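Local structure of geranyltranstransferase (Methylococcus capsulatus, 3TS7) at residues R19-L24 / G50-P55; L57-G62 / D70-P75; A76-F81 / A125-V130. The protein probably catalyses magnesium-dependent chain elongation in isoprenoid synthesis, joining isopentenyl diphosphate to geranyl diphosphate to give farnesyl diphosphate. All blocks are in the same frame, centred on the assembly; numbering follows the deposited sequence.

Contact 1. Residues R19-L24 / G50-P55. With PO4 (phosphate ion), chain E; PO4 (phosphate ion), chain F.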
# COMPACT_ATOMS: atom_id res chain seq x y z
N ARG B 19 -7.27 -23.47 3.28
CA ARG B 19 -5.84 -23.27 3.01
C ARG B 19 -5.45 -21.79 3.04
O ARG B 19 -4.43 -21.43 3.63
CB ARG B 19 -5.44 -23.91 1.69
CG ARG B 19 -3.98 -23.75 1.37
CD ARG B 19 -3.65 -24.24 -0.01
NE ARG B 19 -2.21 -24.14 -0.25
CZ ARG B 19 -1.39 -25.18 -0.35
NH1 ARG B 19 -1.86 -26.42 -0.27
NH2 ARG B 19 -0.09 -24.97 -0.56
N VAL B 20 -6.27 -20.92 2.44
CA VAL B 20 -6.01 -19.48 2.51
C VAL B 20 -6.23 -18.90 3.93
O VAL B 20 -5.53 -17.98 4.34
CB VAL B 20 -6.81 -18.68 1.43
CG1 VAL B 20 -8.25 -18.48 1.86
CG2 VAL B 20 -6.13 -17.33 1.14
N GLU B 21 -7.20 -19.44 4.68
CA GLU B 21 -7.46 -18.97 6.04
C GLU B 21 -6.22 -19.13 6.92
O GLU B 21 -5.88 -18.23 7.68
CB GLU B 21 -8.63 -19.72 6.67
CG GLU B 21 -9.07 -19.21 8.05
CD GLU B 21 -9.82 -17.88 7.99
OE1 GLU B 21 -9.89 -17.20 9.03
OE2 GLU B 21 -10.36 -17.52 6.92
N ARG B 22 -5.55 -20.28 6.78
CA ARG B 22 -4.31 -20.59 7.51
C ARG B 22 -3.13 -19.78 6.98
O ARG B 22 -2.23 -19.41 7.74
CB ARG B 22 -3.99 -22.08 7.41
CG ARG B 22 -4.97 -23.01 8.15
CD ARG B 22 -4.44 -24.45 8.22
NE ARG B 22 -3.71 -24.84 7.01
CZ ARG B 22 -4.23 -25.49 5.97
NH1 ARG B 22 -5.51 -25.86 5.96
NH2 ARG B 22 -3.46 -25.78 4.92
N ALA B 23 -3.14 -19.51 5.68
CA ALA B 23 -2.03 -18.80 5.07
C ALA B 23 -2.06 -17.31 5.44
O ALA B 23 -1.00 -16.70 5.67
CB ALA B 23 -1.99 -19.02 3.55
N LEU B 24 -3.28 -16.75 5.54
CA LEU B 24 -3.47 -15.37 6.00
C LEU B 24 -3.07 -15.20 7.47
O LEU B 24 -2.38 -14.24 7.82
CB LEU B 24 -4.91 -14.89 5.78
CG LEU B 24 -5.40 -14.79 4.32
CD1 LEU B 24 -6.92 -14.87 4.25
CD2 LEU B 24 -4.90 -13.54 3.64
N GLY B 50 -15.36 -15.21 4.57
CA GLY B 50 -15.52 -14.33 3.41
C GLY B 50 -15.44 -15.25 2.21
O GLY B 50 -14.98 -16.39 2.33
N LYS B 51 -15.87 -14.77 1.05
CA LYS B 51 -15.92 -15.62 -0.15
C LYS B 51 -14.55 -16.04 -0.69
O LYS B 51 -14.44 -17.09 -1.32
CB LYS B 51 -16.76 -14.96 -1.24
CG LYS B 51 -18.17 -14.60 -0.81
CD LYS B 51 -18.98 -14.08 -2.01
CE LYS B 51 -20.08 -13.12 -1.57
NZ LYS B 51 -19.54 -11.74 -1.35
N ARG B 52 -13.52 -15.23 -0.43
CA ARG B 52 -12.14 -15.47 -0.91
C ARG B 52 -12.08 -15.62 -2.43
O ARG B 52 -11.36 -16.47 -2.95
CB ARG B 52 -11.48 -16.69 -0.24
CG ARG B 52 -11.61 -16.75 1.27
CD ARG B 52 -10.95 -15.57 1.95
NE ARG B 52 -10.83 -15.74 3.39
CZ ARG B 52 -10.54 -14.75 4.24
NH1 ARG B 52 -10.35 -13.51 3.81
NH2 ARG B 52 -10.45 -15.01 5.54
N MET B 53 -12.84 -14.77 -3.13
CA MET B 53 -12.96 -14.90 -4.58
C MET B 53 -11.61 -14.71 -5.26
O MET B 53 -11.25 -15.47 -6.18
CB MET B 53 -13.95 -13.86 -5.13
CG MET B 53 -14.34 -14.13 -6.59
SD MET B 53 -14.53 -12.69 -7.66
CE MET B 53 -15.56 -11.58 -6.71
N ARG B 54 -10.86 -13.70 -4.84
CA ARG B 54 -9.56 -13.44 -5.46
C ARG B 54 -8.51 -14.55 -5.25
O ARG B 54 -7.84 -14.92 -6.21
CB ARG B 54 -9.06 -12.03 -5.15
CG ARG B 54 -9.91 -10.96 -5.81
CD ARG B 54 -10.04 -9.75 -4.94
NE ARG B 54 -11.12 -8.89 -5.41
CZ ARG B 54 -12.38 -8.96 -5.00
NH1 ARG B 54 -13.27 -8.13 -5.50
NH2 ARG B 54 -12.74 -9.86 -4.10
N PRO B 55 -8.36 -15.08 -4.00
CA PRO B 55 -7.55 -16.28 -3.78
C PRO B 55 -8.01 -17.49 -4.57
O PRO B 55 -7.17 -18.24 -5.06
CB PRO B 55 -7.75 -16.55 -2.29
CG PRO B 55 -7.84 -15.20 -1.72
CD PRO B 55 -8.67 -14.43 -2.71
P PO4 E . -16.57 -9.55 -3.52
O1 PO4 E . -16.44 -8.87 -2.18
O2 PO4 E . -16.02 -10.96 -3.45
O3 PO4 E . -18.02 -9.64 -3.90
O4 PO4 E . -15.81 -8.75 -4.54
P PO4 F . -15.68 -10.65 0.62
O1 PO4 F . -14.20 -10.79 0.40
O2 PO4 F . -16.42 -11.37 -0.47
O3 PO4 F . -16.06 -11.28 1.94
O4 PO4 F . -16.04 -9.19 0.63
O HOH W 1 -10.90 -18.32 4.22
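R52, which meets E21, V20 and L24 of helix 5-27, belongs to the GKRxRP motif that opens helix 53-65 and, in this family, lines the isopentenyl diphosphate site. The R52 side chain leaves the backbone toward helix 5-27 and bends at chi2 (-62°), and its guanidinium meets E21 and L24. In a salt bridge, R52 NH2 donates to E21 OE2 at 2.9 Å with an angle of 160°, from the syn side but tilted out of the carboxylate plane, and a water joins E21 OE2 to R52 NE. E21 OE1 accepts from the backbone N of G48. R52 NH2 also donates to V46 O, while E80 takes NH1 in a salt bridge. L24 CD1 lies over one guanidinium face, 3.6 Å from R52 CZ, and V20 CG1 rests 3.8 Å from R52 CG. The other methyl, V20 CG2, packs 3.9 Å from P55 CB. R54 NH1 donates to a phosphate O4 at 2.8 Å, and K51 NZ reaches O2 of a second phosphate at 3.3 Å. These ions, probably from the crystallisation liquor, are consistent with a diphosphate pocket, to which H83 also contributes. The motif thus divides its charges: K51 and R54 serve the anions, whereas buried R52, with each nitrogen engaged, pairs with E21 and E80.

Contact 2. Residues L57-G62 / D70-P75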
# COMPACT_ATOMS: atom_id res chain seq x y z
N LEU B 57 -9.52 -17.51 -7.45
CA LEU B 57 -8.98 -17.25 -8.79
C LEU B 57 -7.49 -17.53 -8.88
O LEU B 57 -7.05 -18.11 -9.85
CB LEU B 57 -9.26 -15.81 -9.22
CG LEU B 57 -10.72 -15.57 -9.59
CD1 LEU B 57 -10.97 -14.08 -9.67
CD2 LEU B 57 -11.03 -16.27 -10.92
N THR B 58 -6.70 -17.12 -7.88
CA THR B 58 -5.27 -17.42 -7.88
C THR B 58 -5.02 -18.95 -7.84
O THR B 58 -4.28 -19.48 -8.68
CB THR B 58 -4.52 -16.71 -6.73
OG1 THR B 58 -4.74 -15.29 -6.85
CG2 THR B 58 -3.03 -16.99 -6.82
N TYR B 59 -5.64 -19.63 -6.89
CA TYR B 59 -5.44 -21.07 -6.75
C TYR B 59 -5.97 -21.83 -7.97
O TYR B 59 -5.31 -22.72 -8.48
CB TYR B 59 -6.09 -21.59 -5.46
CG TYR B 59 -5.38 -21.21 -4.16
CD1 TYR B 59 -4.02 -21.48 -3.96
CD2 TYR B 59 -6.09 -20.62 -3.12
CE1 TYR B 59 -3.38 -21.14 -2.75
CE2 TYR B 59 -5.48 -20.28 -1.92
CZ TYR B 59 -4.13 -20.55 -1.74
OH TYR B 59 -3.58 -20.20 -0.53
N ALA B 60 -7.15 -21.45 -8.47
CA ALA B 60 -7.73 -22.15 -9.62
C ALA B 60 -6.93 -21.95 -10.88
O ALA B 60 -6.76 -22.88 -11.65
CB ALA B 60 -9.20 -21.73 -9.84
N THR B 61 -6.43 -20.73 -11.10
CA THR B 61 -5.56 -20.46 -12.24
C THR B 61 -4.27 -21.27 -12.15
O THR B 61 -3.84 -21.86 -13.14
CB THR B 61 -5.22 -18.95 -12.33
OG1 THR B 61 -6.43 -18.21 -12.49
CG2 THR B 61 -4.29 -18.66 -13.49
N GLY B 62 -3.67 -21.33 -10.96
CA GLY B 62 -2.42 -22.08 -10.78
C GLY B 62 -2.56 -23.56 -11.08
O GLY B 62 -1.70 -24.15 -11.75
N ASP B 70 1.83 -24.45 -3.23
CA ASP B 70 2.85 -23.87 -2.37
C ASP B 70 3.40 -22.53 -2.86
O ASP B 70 3.66 -21.64 -2.06
CB ASP B 70 4.01 -24.87 -2.17
CG ASP B 70 3.66 -25.98 -1.17
OD1 ASP B 70 4.48 -26.90 -0.99
OD2 ASP B 70 2.57 -25.93 -0.56
N LEU B 71 3.57 -22.39 -4.18
CA LEU B 71 4.03 -21.14 -4.79
C LEU B 71 2.95 -20.06 -4.84
O LEU B 71 3.25 -18.90 -5.15
CB LEU B 71 4.58 -21.37 -6.20
CG LEU B 71 5.74 -22.34 -6.42
CD1 LEU B 71 6.23 -22.25 -7.87
CD2 LEU B 71 6.90 -22.11 -5.46
N LEU B 72 1.71 -20.43 -4.54
CA LEU B 72 0.55 -19.56 -4.74
C LEU B 72 -0.03 -19.01 -3.46
O LEU B 72 -0.76 -18.04 -3.52
CB LEU B 72 -0.56 -20.29 -5.52
CG LEU B 72 -0.21 -20.83 -6.92
CD1 LEU B 72 -1.33 -21.71 -7.40
CD2 LEU B 72 0.09 -19.73 -7.93
N ASP B 73 0.31 -19.60 -2.31
CA ASP B 73 -0.14 -19.10 -1.02
C ASP B 73 0.17 -17.61 -0.81
O ASP B 73 -0.71 -16.85 -0.45
CB ASP B 73 0.44 -19.92 0.14
CG ASP B 73 -0.12 -21.33 0.20
OD1 ASP B 73 -1.33 -21.53 -0.03
OD2 ASP B 73 0.65 -22.26 0.50
N GLY B 74 1.42 -17.22 -1.05
CA GLY B 74 1.87 -15.84 -0.93
C GLY B 74 1.10 -14.87 -1.81
O GLY B 74 0.49 -13.94 -1.29
N PRO B 75 1.09 -15.10 -3.14
CA PRO B 75 0.30 -14.23 -4.03
C PRO B 75 -1.19 -14.21 -3.70
O PRO B 75 -1.80 -13.15 -3.80
CB PRO B 75 0.58 -14.81 -5.41
CG PRO B 75 1.93 -15.33 -5.29
CD PRO B 75 1.95 -15.99 -3.95
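Y59 reaches from helix 53-65 across to L72 and D73, where helix 73-90 begins. At CB the side chain leaves its helix with CG anti to the carbonyl carbon (chi1 -72°), a torsion that sends the ring out alongside L72. The first atom to touch is CD1, with L72 CB at 4.0 Å. Next along the same rim, Y59 CE1 lies 3.4 Å from D73 OD1. At the tip, Y59 OH donates to D73 OD1 at 2.7 Å, using the anti lone pair of that oxygen. Ring and carboxylate planes stand 73° apart, although OD1 itself lies near the ring plane. A tyrosine suits this place because its long apolar ring reaches from one helix to the next and still ends in a donor. D73 OD1 has a second partner in R19, which would draw negative charge toward that oxygen. L72 packs against the other helix: its CD1 settles 3.6 Å from G62 CA, an approach that the bare glycine permits, and 3.9 Å from T58 O. T58 turns CG2 toward P75 CB, 4.4 Å away, and its OG1 is hydrogen-bonded to S195 O in helix 177-201 and to R54 O. This is the closed end of a helical hairpin, in which helices 53-65 and 73-90 run back against each other within the all-helical isoprenoid synthase fold.

Contact 3. Residues A76-F81 / A125-V130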
# COMPACT_ATOMS: atom_id res chain seq x y z
N ALA B 76 -1.77 -15.34 -3.26
CA ALA B 76 -3.19 -15.38 -2.90
C ALA B 76 -3.48 -14.51 -1.68
O ALA B 76 -4.47 -13.78 -1.67
CB ALA B 76 -3.69 -16.81 -2.68
N CYS B 77 -2.62 -14.58 -0.66
CA CYS B 77 -2.75 -13.71 0.51
C CYS B 77 -2.56 -12.24 0.18
O CYS B 77 -3.23 -11.42 0.77
CB CYS B 77 -1.73 -14.08 1.58
SG CYS B 77 -2.02 -15.67 2.33
N ALA B 78 -1.60 -11.94 -0.72
CA ALA B 78 -1.28 -10.57 -1.14
C ALA B 78 -2.49 -9.90 -1.77
O ALA B 78 -2.81 -8.76 -1.41
CB ALA B 78 -0.10 -10.54 -2.11
N VAL B 79 -3.16 -10.60 -2.69
CA VAL B 79 -4.36 -10.00 -3.31
C VAL B 79 -5.50 -9.87 -2.33
O VAL B 79 -6.26 -8.91 -2.41
CB VAL B 79 -4.85 -10.69 -4.63
CG1 VAL B 79 -3.89 -10.43 -5.76
CG2 VAL B 79 -5.10 -12.19 -4.43
N GLU B 80 -5.62 -10.81 -1.39
CA GLU B 80 -6.67 -10.75 -0.39
C GLU B 80 -6.46 -9.63 0.64
O GLU B 80 -7.44 -9.01 1.09
CB GLU B 80 -6.85 -12.10 0.32
CG GLU B 80 -8.05 -12.19 1.25
CD GLU B 80 -9.40 -12.15 0.53
OE1 GLU B 80 -10.44 -12.36 1.19
OE2 GLU B 80 -9.44 -11.92 -0.69
N PHE B 81 -5.20 -9.38 1.00
CA PHE B 81 -4.84 -8.26 1.88
C PHE B 81 -5.28 -6.94 1.24
O PHE B 81 -5.89 -6.11 1.91
CB PHE B 81 -3.33 -8.22 2.19
CG PHE B 81 -2.86 -9.25 3.21
CD1 PHE B 81 -3.75 -9.82 4.12
CD2 PHE B 81 -1.51 -9.58 3.30
CE1 PHE B 81 -3.29 -10.76 5.09
CE2 PHE B 81 -1.05 -10.51 4.26
CZ PHE B 81 -1.95 -11.11 5.14
N ALA B 125 0.65 -2.21 2.86
CA ALA B 125 2.09 -2.40 2.97
C ALA B 125 2.51 -3.89 3.14
O ALA B 125 3.50 -4.32 2.55
CB ALA B 125 2.65 -1.54 4.11
N LEU B 126 1.75 -4.63 3.93
CA LEU B 126 1.95 -6.04 4.19
C LEU B 126 1.78 -6.90 2.93
O LEU B 126 2.49 -7.89 2.75
CB LEU B 126 0.92 -6.49 5.21
CG LEU B 126 1.08 -7.81 5.96
CD1 LEU B 126 2.38 -7.86 6.79
CD2 LEU B 126 -0.11 -7.94 6.88
N ALA B 127 0.82 -6.54 2.06
CA ALA B 127 0.66 -7.22 0.79
C ALA B 127 1.96 -7.19 0.01
O ALA B 127 2.40 -8.23 -0.51
CB ALA B 127 -0.46 -6.62 -0.03
N PHE B 128 2.58 -6.02 -0.05
CA PHE B 128 3.80 -5.86 -0.80
C PHE B 128 5.00 -6.51 -0.09
O PHE B 128 5.95 -6.95 -0.75
CB PHE B 128 4.06 -4.37 -1.03
CG PHE B 128 3.15 -3.77 -2.06
CD1 PHE B 128 2.12 -2.91 -1.68
CD2 PHE B 128 3.32 -4.08 -3.41
CE1 PHE B 128 1.29 -2.34 -2.64
CE2 PHE B 128 2.48 -3.52 -4.37
CZ PHE B 128 1.47 -2.65 -3.98
N HIS B 129 4.97 -6.52 1.25
CA HIS B 129 5.99 -7.23 2.06
C HIS B 129 5.95 -8.74 1.78
O HIS B 129 7.01 -9.36 1.58
CB HIS B 129 5.82 -6.93 3.56
CG HIS B 129 6.51 -7.89 4.48
ND1 HIS B 129 7.89 -8.00 4.57
CD2 HIS B 129 6.01 -8.78 5.39
CE1 HIS B 129 8.20 -8.91 5.48
NE2 HIS B 129 7.08 -9.40 5.98
N VAL B 130 4.73 -9.29 1.70
CA VAL B 130 4.55 -10.72 1.33
C VAL B 130 5.17 -11.01 -0.05
O VAL B 130 6.00 -11.92 -0.18
CB VAL B 130 3.07 -11.19 1.43
CG1 VAL B 130 2.87 -12.59 0.83
CG2 VAL B 130 2.62 -11.22 2.86
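F81 of helix 73-90 lies against L126, A127 and V130 of helix 113-133, and this aromatic side chain makes the largest single share of the contact. The two helical segments run nearly antiparallel, at 167°, and their axes approach to 8.3 Å.

L126 CD2 sits over one face of the F81 ring in a CH-pi contact, 4.2 Å from the centroid and 26° off the normal. The L126 chi1 of -164° swings CG away from the backbone N and brings CD2 over the ring, 3.8 Å from F81 CE2. V130 meets the same ring carbon differently: its CG2 comes in at the edge, 4.0 Å from F81 CE2. The carbonyl oxygen of C77, one turn earlier in the helix, lies above a ring face near the rim. A leucine and a beta-branched valine, one turn apart, thus fit a flat ring at two different angles.

Small-residue packing makes up the rest. A78 and A127 stand level, with CA atoms only 4.3 Å apart. The methyl of A127 touches the backbone of the partner helix, A127 CB being 3.5 Å from A78 O, and A78 CB returns the approach at 3.8 Å from A127 O. A127 CB also meets F81 CB at 4.0 Å. Alanine suits both positions, since a single methyl lets the backbones come this close.

Polar groups point elsewhere. E80 turns to its salt bridge with R52, and H129 ND1 pairs with E149 of the second subunit, where F128 also stacks on F128 of that subunit.

Across the contact itself the partners are wholly apolar side chains and backbone atoms, so adhesion rests on dispersion, burial and close shape matching, while A125, F128 and H129 of helix 113-133 meet the second subunit.

How the contacts relate
All three contacts are buried and lie within one helical core. Contacts 1 and 2 share helix 53-65, and contacts 2 and 3 share helix 73-90. R19 ties contact 1 to contact 2 through a salt bridge to D70. Between contacts 1 and 3, L24 packs on F81, and P55 lies beside E80. G74 O touches V130, bringing contact 2 against contact 3. The chemistry changes with position: contact 1, beside the anion pocket, is rich in charge; contact 2, where two successive helices are joined, mixes one phenol-carboxylate bond with leucine packing; contact 3, between long helices near the dimer interface, is apolar.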